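Long-range contacts in probable LacI-family transcriptional regulator (Corynebacterium glutamicum ATCC 13032, PDB 3BIL), which probably acts as a DNA-binding transcription factor of the LacI family, recognising cis-regulatory sequences, though its own function has not been established: residues Val151-Leu155 and Asp195-Gly199; Leu178-Ala184 and Ser332-Ser336; Thr68-Pro74 and Ala98-Ser104. One frame throughout, in Å; residues are numbered along the deposited sequence.

Contact 1: Val151-Leu155 and Asp195-Gly199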
loop_
_atom_site.group_PDB
_atom_site.type_symbol
_atom_site.label_atom_id
_atom_site.label_comp_id
_atom_site.label_asym_id
_atom_site.label_seq_id
_atom_site.Cartn_x
_atom_site.Cartn_y
_atom_site.Cartn_z
ATOM N N VAL A 151 5.279 18.743 -0.729
ATOM C CA VAL A 151 4.649 17.989 -1.815
ATOM C C VAL A 151 3.220 17.623 -1.517
ATOM O O VAL A 151 2.868 17.335 -0.352
ATOM C CB VAL A 151 5.383 16.657 -2.142
ATOM C CG1 VAL A 151 6.397 16.877 -3.179
ATOM C CG2 VAL A 151 6.011 16.035 -0.898
ATOM N N ASP A 152 2.414 17.571 -2.584
ATOM C CA ASP A 152 1.002 17.169 -2.502
ATOM C C ASP A 152 0.085 18.175 -1.761
ATOM O O ASP A 152 -0.936 18.559 -2.305
ATOM C CB ASP A 152 0.857 15.760 -1.896
ATOM C CG ASP A 152 -0.458 15.111 -2.251
ATOM O OD1 ASP A 152 -1.167 14.699 -1.316
ATOM O OD2 ASP A 152 -0.779 15.012 -3.469
ATOM N N ARG A 153 0.460 18.586 -0.546
ATOM C CA ARG A 153 -0.291 19.561 0.246
ATOM C C ARG A 153 0.444 20.880 0.376
ATOM O O ARG A 153 1.666 20.915 0.465
ATOM C CB ARG A 153 -0.578 19.031 1.635
ATOM C CG ARG A 153 -1.576 17.954 1.644
ATOM C CD ARG A 153 -1.821 17.480 3.052
ATOM N NE ARG A 153 -2.569 16.223 3.055
ATOM C CZ ARG A 153 -2.620 15.372 4.075
ATOM N NH1 ARG A 153 -1.978 15.641 5.209
ATOM N NH2 ARG A 153 -3.319 14.249 3.963
ATOM N N GLU A 154 -0.328 21.960 0.408
ATOM C CA GLU A 154 0.186 23.326 0.400
ATOM C C GLU A 154 -0.053 23.989 1.759
ATOM O O GLU A 154 -1.109 23.800 2.376
ATOM C CB GLU A 154 -0.533 24.154 -0.679
ATOM C CG GLU A 154 0.179 24.303 -2.018
ATOM C CD GLU A 154 -0.013 25.705 -2.667
ATOM O OE1 GLU A 154 0.490 25.934 -3.798
ATOM O OE2 GLU A 154 -0.661 26.587 -2.061
ATOM N N LEU A 155 0.924 24.773 2.216
ATOM C CA LEU A 155 0.746 25.619 3.397
ATOM C C LEU A 155 -0.304 26.670 3.096
ATOM O O LEU A 155 -0.254 27.288 2.035
ATOM C CB LEU A 155 2.054 26.305 3.773
ATOM C CG LEU A 155 3.165 25.537 4.494
ATOM C CD1 LEU A 155 4.312 26.501 4.765
ATOM C CD2 LEU A 155 2.680 24.880 5.786
ATOM N N ASP A 195 -9.492 20.104 6.353
ATOM C CA ASP A 195 -8.286 20.721 6.916
ATOM C C ASP A 195 -7.024 20.529 6.042
ATOM O O ASP A 195 -5.913 20.898 6.447
ATOM C CB ASP A 195 -8.036 20.193 8.336
ATOM C CG ASP A 195 -7.828 18.681 8.370
ATOM O OD1 ASP A 195 -7.134 18.150 7.476
ATOM O OD2 ASP A 195 -8.355 18.018 9.294
ATOM N N THR A 196 -7.196 19.937 4.857
ATOM C CA THR A 196 -6.098 19.803 3.886
ATOM C C THR A 196 -6.354 20.685 2.669
ATOM O O THR A 196 -7.500 20.876 2.258
ATOM C CB THR A 196 -5.802 18.304 3.493
ATOM O OG1 THR A 196 -7.009 17.609 3.126
ATOM C CG2 THR A 196 -5.185 17.579 4.659
ATOM N N SER A 197 -5.297 21.256 2.107
ATOM C CA SER A 197 -5.430 22.050 0.897
ATOM C C SER A 197 -6.049 21.164 -0.185
ATOM O O SER A 197 -6.881 21.583 -0.988
ATOM C CB SER A 197 -4.059 22.578 0.461
ATOM O OG SER A 197 -3.082 21.543 0.464
ATOM N N THR A 198 -5.618 19.921 -0.162
ATOM C CA THR A 198 -6.125 18.844 -0.977
ATOM C C THR A 198 -7.657 18.711 -0.853
ATOM O O THR A 198 -8.395 18.851 -1.847
ATOM C CB THR A 198 -5.278 17.591 -0.612
ATOM O OG1 THR A 198 -4.227 17.458 -1.577
ATOM C CG2 THR A 198 -6.076 16.308 -0.474
ATOM N N GLY A 199 -8.153 18.484 0.356
ATOM C CA GLY A 199 -9.591 18.313 0.549
ATOM C C GLY A 199 -10.444 19.477 0.048
ATOM O O GLY A 199 -11.546 19.267 -0.465
#
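With chi1 of Ser-197 at 48°, OG stands between the backbone N and the carbonyl carbon and faces Glu-154, whose N-H it accepts; the N-to-OG distance is 2.8 Å and the angle at the hydrogen is 178°, an almost straight bond. Arg-153 reaches the same helix start differently: CG lies anti to the carbonyl carbon and the chain then runs extended to NE, which carries the guanidinium across Thr-196. There the methyl CG2 of Thr-196 sits over the centre of one guanidinium face, 3.4 Å from CZ of Arg-153. Thr-196 is the N-cap residue of helix 197-212; its OG1 accepts from Gly-199 N at 3.1 Å and also hydrogen-bonds to Pro-193 O. Thr-198 adds a looser touch, its OG1 lying 3.5 Å from Asp-152 O. The loop after strand 148-151 thus meets a helix that follows strand 187-190, joining the two lobes of the periplasmic-binding-protein fold. The arginine's charge is directed to another partner, a salt bridge from NH1 to Glu-106. Across the contact, therefore, the guanidinium offers Thr-196 a flat surface for van der Waals packing, while the specific polar link is the single Glu-154 to Ser-197 bond.

Contact 2: Leu178-Ala184 and Ser332-Ser336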
loop_
_atom_site.group_PDB
_atom_site.type_symbol
_atom_site.label_atom_id
_atom_site.label_comp_id
_atom_site.label_asym_id
_atom_site.label_seq_id
_atom_site.Cartn_x
_atom_site.Cartn_y
_atom_site.Cartn_z
ATOM N N LEU A 178 -17.844 13.984 -18.212
ATOM C CA LEU A 178 -18.202 12.613 -18.524
ATOM C C LEU A 178 -19.427 12.121 -17.792
ATOM O O LEU A 178 -20.259 11.424 -18.392
ATOM C CB LEU A 178 -17.001 11.699 -18.239
ATOM C CG LEU A 178 -17.022 10.240 -18.712
ATOM C CD1 LEU A 178 -17.193 10.150 -20.213
ATOM C CD2 LEU A 178 -15.750 9.533 -18.309
ATOM N N LEU A 179 -19.560 12.455 -16.500
ATOM C CA LEU A 179 -20.795 12.083 -15.775
ATOM C C LEU A 179 -21.990 12.763 -16.421
ATOM O O LEU A 179 -23.051 12.127 -16.627
ATOM C CB LEU A 179 -20.729 12.337 -14.240
ATOM C CG LEU A 179 -19.638 11.477 -13.565
ATOM C CD1 LEU A 179 -19.141 11.967 -12.214
ATOM C CD2 LEU A 179 -19.964 9.985 -13.587
ATOM N N ALA A 180 -21.809 14.032 -16.773
ATOM C CA ALA A 180 -22.908 14.801 -17.351
ATOM C C ALA A 180 -23.378 14.238 -18.701
ATOM O O ALA A 180 -24.590 14.040 -18.878
ATOM C CB ALA A 180 -22.534 16.240 -17.474
ATOM N N HIS A 181 -22.440 13.956 -19.633
ATOM C CA HIS A 181 -22.818 13.363 -20.908
ATOM C C HIS A 181 -23.489 12.038 -20.773
ATOM O O HIS A 181 -24.315 11.698 -21.600
ATOM C CB HIS A 181 -21.632 13.221 -21.843
ATOM C CG HIS A 181 -21.060 14.543 -22.254
ATOM N ND1 HIS A 181 -19.732 14.714 -22.584
ATOM C CD2 HIS A 181 -21.631 15.773 -22.324
ATOM C CE1 HIS A 181 -19.520 15.986 -22.874
ATOM N NE2 HIS A 181 -20.654 16.650 -22.714
ATOM N N ASN A 182 -23.151 11.280 -19.737
ATOM C CA ASN A 182 -23.761 9.975 -19.526
ATOM C C ASN A 182 -25.067 9.973 -18.738
ATOM O O ASN A 182 -25.624 8.880 -18.439
ATOM C CB ASN A 182 -22.753 9.055 -18.872
ATOM C CG ASN A 182 -21.755 8.481 -19.885
ATOM O OD1 ASN A 182 -22.094 7.562 -20.636
ATOM N ND2 ASN A 182 -20.509 9.011 -19.892
ATOM N N ASN A 183 -25.571 11.186 -18.427
ATOM C CA ASN A 183 -26.696 11.363 -17.491
ATOM C C ASN A 183 -26.546 10.493 -16.216
ATOM O O ASN A 183 -27.492 9.875 -15.767
ATOM C CB ASN A 183 -28.059 11.102 -18.166
ATOM C CG ASN A 183 -29.251 11.585 -17.298
ATOM O OD1 ASN A 183 -29.143 12.604 -16.593
ATOM N ND2 ASN A 183 -30.372 10.849 -17.338
ATOM N N ALA A 184 -25.348 10.446 -15.643
ATOM C CA ALA A 184 -25.106 9.506 -14.581
ATOM C C ALA A 184 -25.273 10.309 -13.300
ATOM O O ALA A 184 -24.373 10.380 -12.466
ATOM C CB ALA A 184 -23.707 8.916 -14.711
ATOM N N SER A 332 -16.397 2.101 -15.308
ATOM C CA SER A 332 -17.282 2.209 -14.139
ATOM C C SER A 332 -18.392 3.301 -14.216
ATOM O O SER A 332 -18.952 3.692 -13.188
ATOM C CB SER A 332 -16.439 2.377 -12.882
ATOM O OG SER A 332 -15.474 3.403 -13.003
ATOM N N ILE A 333 -18.709 3.769 -15.428
ATOM C CA ILE A 333 -19.768 4.733 -15.673
ATOM C C ILE A 333 -20.842 4.079 -16.538
ATOM O O ILE A 333 -20.560 3.668 -17.654
ATOM C CB ILE A 333 -19.253 5.944 -16.478
ATOM C CG1 ILE A 333 -17.990 6.573 -15.859
ATOM C CG2 ILE A 333 -20.370 6.957 -16.702
ATOM C CD1 ILE A 333 -18.124 7.013 -14.452
ATOM N N ILE A 334 -22.065 3.991 -16.021
ATOM C CA ILE A 334 -23.238 3.574 -16.800
ATOM C C ILE A 334 -23.622 4.619 -17.841
ATOM O O ILE A 334 -23.497 5.813 -17.602
ATOM C CB ILE A 334 -24.476 3.404 -15.898
ATOM C CG1 ILE A 334 -24.222 2.358 -14.821
ATOM C CG2 ILE A 334 -25.677 2.944 -16.697
ATOM C CD1 ILE A 334 -23.841 2.943 -13.533
ATOM N N ASN A 335 -24.091 4.169 -19.001
ATOM C CA ASN A 335 -24.854 5.052 -19.869
ATOM C C ASN A 335 -26.388 4.938 -19.701
ATOM O O ASN A 335 -26.988 3.911 -20.051
ATOM C CB ASN A 335 -24.458 4.913 -21.330
ATOM C CG ASN A 335 -24.861 6.133 -22.126
ATOM O OD1 ASN A 335 -25.316 6.044 -23.265
ATOM N ND2 ASN A 335 -24.735 7.291 -21.501
ATOM N N SER A 336 -27.003 6.011 -19.180
ATOM C CA SER A 336 -28.464 6.112 -19.001
ATOM C C SER A 336 -29.226 6.800 -20.151
ATOM O O SER A 336 -28.836 7.867 -20.639
ATOM C CB SER A 336 -28.777 6.807 -17.679
ATOM O OG SER A 336 -28.310 6.008 -16.612
#
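Asn-182 and Asn-335 meet with their side chains crossing at about a right angle and their amide planes 88° apart, just where a Schellman motif ends helix 169-181. The motif is defined by Ala-184 N bonding to Leu-179 O and Asn-183 N to Ala-180 O, with Asn-183 at positive phi. Asn-182 ND2 turns back onto the helix and donates to Leu-178 O at 2.9 Å, nearly in its own amide plane; Asn-182 N reaches that oxygen from the opposite face of the carbonyl plane. Leu-178 O is thus held by two donors, and the ND2 bond restrains the amide of Asn-182, whose OD1 lies 2.8 Å from Asn-335 ND2. Ile-333 points toward the helix end and also crosses Asn-182 at about a right angle, placing CG2 3.8 Å from Asn-182 CG. Its CG1 is anti to the carbonyl carbon (chi1 -52°), and the CD1 that follows comes within 3.6 Å of Leu-179 CD2, again with the side chains nearly perpendicular. Both residues continue onto Ile-274 of strand 272-276, which ties this apolar patch to the sheet. At the solvent-exposed end, the poorly ordered Ser-336 donates through N to Asn-182 O over a long 3.3 Å.

Contact 3: Thr68-Pro74 and Ala98-Ser104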
loop_
_atom_site.group_PDB
_atom_site.type_symbol
_atom_site.label_atom_id
_atom_site.label_comp_id
_atom_site.label_asym_id
_atom_site.label_seq_id
_atom_site.Cartn_x
_atom_site.Cartn_y
_atom_site.Cartn_z
ATOM N N THR A 68 22.431 11.687 1.284
ATOM C CA THR A 68 21.319 11.373 2.237
ATOM C C THR A 68 20.274 12.506 2.461
ATOM O O THR A 68 20.599 13.552 3.034
ATOM C CB THR A 68 21.872 10.932 3.614
ATOM O OG1 THR A 68 22.813 9.862 3.445
ATOM C CG2 THR A 68 20.733 10.463 4.513
ATOM N N ILE A 69 19.024 12.268 2.038
ATOM C CA ILE A 69 17.884 13.195 2.300
ATOM C C ILE A 69 16.806 12.598 3.241
ATOM O O ILE A 69 16.801 11.393 3.482
ATOM C CB ILE A 69 17.185 13.671 0.989
ATOM C CG1 ILE A 69 16.304 12.563 0.399
ATOM C CG2 ILE A 69 18.211 14.158 -0.014
ATOM C CD1 ILE A 69 15.198 13.055 -0.499
ATOM N N GLY A 70 15.909 13.439 3.759
ATOM C CA GLY A 70 14.792 12.978 4.602
ATOM C C GLY A 70 13.427 13.187 3.946
ATOM O O GLY A 70 13.197 14.221 3.309
ATOM N N VAL A 71 12.528 12.204 4.061
ATOM C CA VAL A 71 11.138 12.414 3.609
ATOM C C VAL A 71 10.116 12.051 4.658
ATOM O O VAL A 71 10.250 11.049 5.365
ATOM C CB VAL A 71 10.821 11.825 2.200
ATOM C CG1 VAL A 71 11.788 10.783 1.818
ATOM C CG2 VAL A 71 9.411 11.310 2.106
ATOM N N ILE A 72 9.120 12.922 4.764
ATOM C CA ILE A 72 8.046 12.796 5.735
ATOM C C ILE A 72 6.703 12.744 5.030
ATOM O O ILE A 72 6.409 13.584 4.186
ATOM C CB ILE A 72 8.005 13.984 6.686
ATOM C CG1 ILE A 72 9.353 14.141 7.387
ATOM C CG2 ILE A 72 6.874 13.803 7.701
ATOM C CD1 ILE A 72 9.562 15.515 8.013
ATOM N N VAL A 73 5.885 11.770 5.412
ATOM C CA VAL A 73 4.641 11.485 4.715
ATOM C C VAL A 73 3.553 11.149 5.740
ATOM O O VAL A 73 3.879 10.662 6.837
ATOM C CB VAL A 73 4.911 10.382 3.707
ATOM C CG1 VAL A 73 4.529 8.997 4.246
ATOM C CG2 VAL A 73 4.251 10.718 2.406
ATOM N N PRO A 74 2.276 11.485 5.459
ATOM C CA PRO A 74 1.263 11.273 6.500
ATOM C C PRO A 74 0.872 9.823 6.739
ATOM O O PRO A 74 0.287 9.484 7.773
ATOM C CB PRO A 74 0.057 12.020 5.952
ATOM C CG PRO A 74 0.218 11.983 4.522
ATOM C CD PRO A 74 1.687 12.133 4.282
ATOM N N ALA A 98 20.837 9.219 -0.529
ATOM C CA ALA A 98 20.113 8.203 0.218
ATOM C C ALA A 98 18.794 8.791 0.711
ATOM O O ALA A 98 18.527 9.970 0.500
ATOM C CB ALA A 98 20.971 7.674 1.373
ATOM N N THR A 99 17.985 7.961 1.372
ATOM C CA THR A 99 16.617 8.316 1.772
ATOM C C THR A 99 16.178 7.663 3.090
ATOM O O THR A 99 16.120 6.438 3.209
ATOM C CB THR A 99 15.593 7.939 0.646
ATOM O OG1 THR A 99 15.872 8.699 -0.533
ATOM C CG2 THR A 99 14.147 8.189 1.074
ATOM N N ILE A 100 15.851 8.513 4.057
ATOM C CA ILE A 100 15.247 8.146 5.331
ATOM C C ILE A 100 13.778 8.603 5.318
ATOM O O ILE A 100 13.490 9.780 5.064
ATOM C CB ILE A 100 15.972 8.881 6.481
ATOM C CG1 ILE A 100 17.490 8.812 6.309
ATOM C CG2 ILE A 100 15.556 8.348 7.831
ATOM C CD1 ILE A 100 18.096 7.398 6.337
ATOM N N ILE A 101 12.854 7.691 5.589
ATOM C CA ILE A 101 11.436 8.009 5.492
ATOM C C ILE A 101 10.837 8.174 6.859
ATOM O O ILE A 101 11.190 7.444 7.776
ATOM C CB ILE A 101 10.635 6.890 4.732
ATOM C CG1 ILE A 101 11.240 6.610 3.350
ATOM C CG2 ILE A 101 9.144 7.252 4.593
ATOM C CD1 ILE A 101 11.870 5.269 3.250
ATOM N N THR A 102 9.910 9.114 7.004
ATOM C CA THR A 102 9.065 9.112 8.207
ATOM C C THR A 102 7.560 9.248 7.948
ATOM O O THR A 102 7.122 9.754 6.921
ATOM C CB THR A 102 9.476 10.160 9.306
ATOM O OG1 THR A 102 8.659 11.337 9.191
ATOM C CG2 THR A 102 10.972 10.523 9.265
ATOM N N ASN A 103 6.788 8.839 8.945
ATOM C CA ASN A 103 5.377 8.679 8.827
ATOM C C ASN A 103 4.734 9.416 9.978
ATOM O O ASN A 103 4.929 9.044 11.123
ATOM C CB ASN A 103 5.074 7.198 8.912
ATOM C CG ASN A 103 3.597 6.895 8.818
ATOM O OD1 ASN A 103 2.760 7.788 8.705
ATOM N ND2 ASN A 103 3.266 5.617 8.853
ATOM N N SER A 104 3.958 10.456 9.679
ATOM C CA SER A 104 3.394 11.327 10.718
ATOM C C SER A 104 2.035 10.914 11.265
ATOM O O SER A 104 1.557 11.520 12.230
ATOM C CB SER A 104 3.320 12.768 10.225
ATOM O OG SER A 104 2.242 12.985 9.324
#
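Val-71 and Thr-102 share the shortest of six backbone hydrogen bonds in this parallel ladder, Thr-102 N to Val-71 O at 2.6 Å. Val-71 N in turn donates to Ile-100 O at 2.8 Å. The alternation is regular: Ile-69, Val-71 and Val-73 each donate to one residue of 98-104 and accept from the residue two further on. At the start of the ladder Ile-69 N bonds to Ala-98 O at 2.8 Å. CA-H groups of both strands add close approaches to the same oxygens, as between Asn-103 CA and Val-73 O at 3.2 Å.

Side chains then pack in register. Ile-72 and Thr-102 lie side by side and point the same way, with Thr-102 OG1 3.4 Å from both CG1 and CG2 of Ile-72; that hydroxyl is bonded to Ser-114 of helix 108-120, whose Met-111 and Leu-115 cover Ile-72. On the other face Val-71 CG1 crosses to Thr-99 CG2 at 3.6 Å. Chi1 of -63° turns this methyl anti to the backbone N of Thr-99. Helix 79-94 lies against this face, with Val-85 on Val-71 and Gln-89 on Thr-99. Ile-100 of the second subunit packs on Ile-100, and Gln-89 NE2 of that subunit hydrogen-bonds to Asn-103 O, placing strand 99-103 at the dimer interface. The short strand axes lie 21° apart, and helix 79-94 connects the two strands: a beta-alpha-beta crossover, the repeating unit of the periplasmic-binding-protein fold.

In the fold
No two contacts share a strand or helix. Contact 3 is the buried one, joining the outermost pair of strands of the sheet within this chain by regular backbone bonds and aliphatic layers, and it alone meets the second subunit. Contact 2 lies on the surface, its centre about 41 Å from that of contact 3; there the end of helix 169-181 and the last modelled residues meet through a backbone bond, close asparagine side chains and a small apolar patch. Contact 1, partly buried and nearest the chain's centre, sets a loop on helix 197-212 through one side-chain acceptor and a methyl packed over a guanidinium face. It touches contact 3 by packing of Arg-153 on Pro-74.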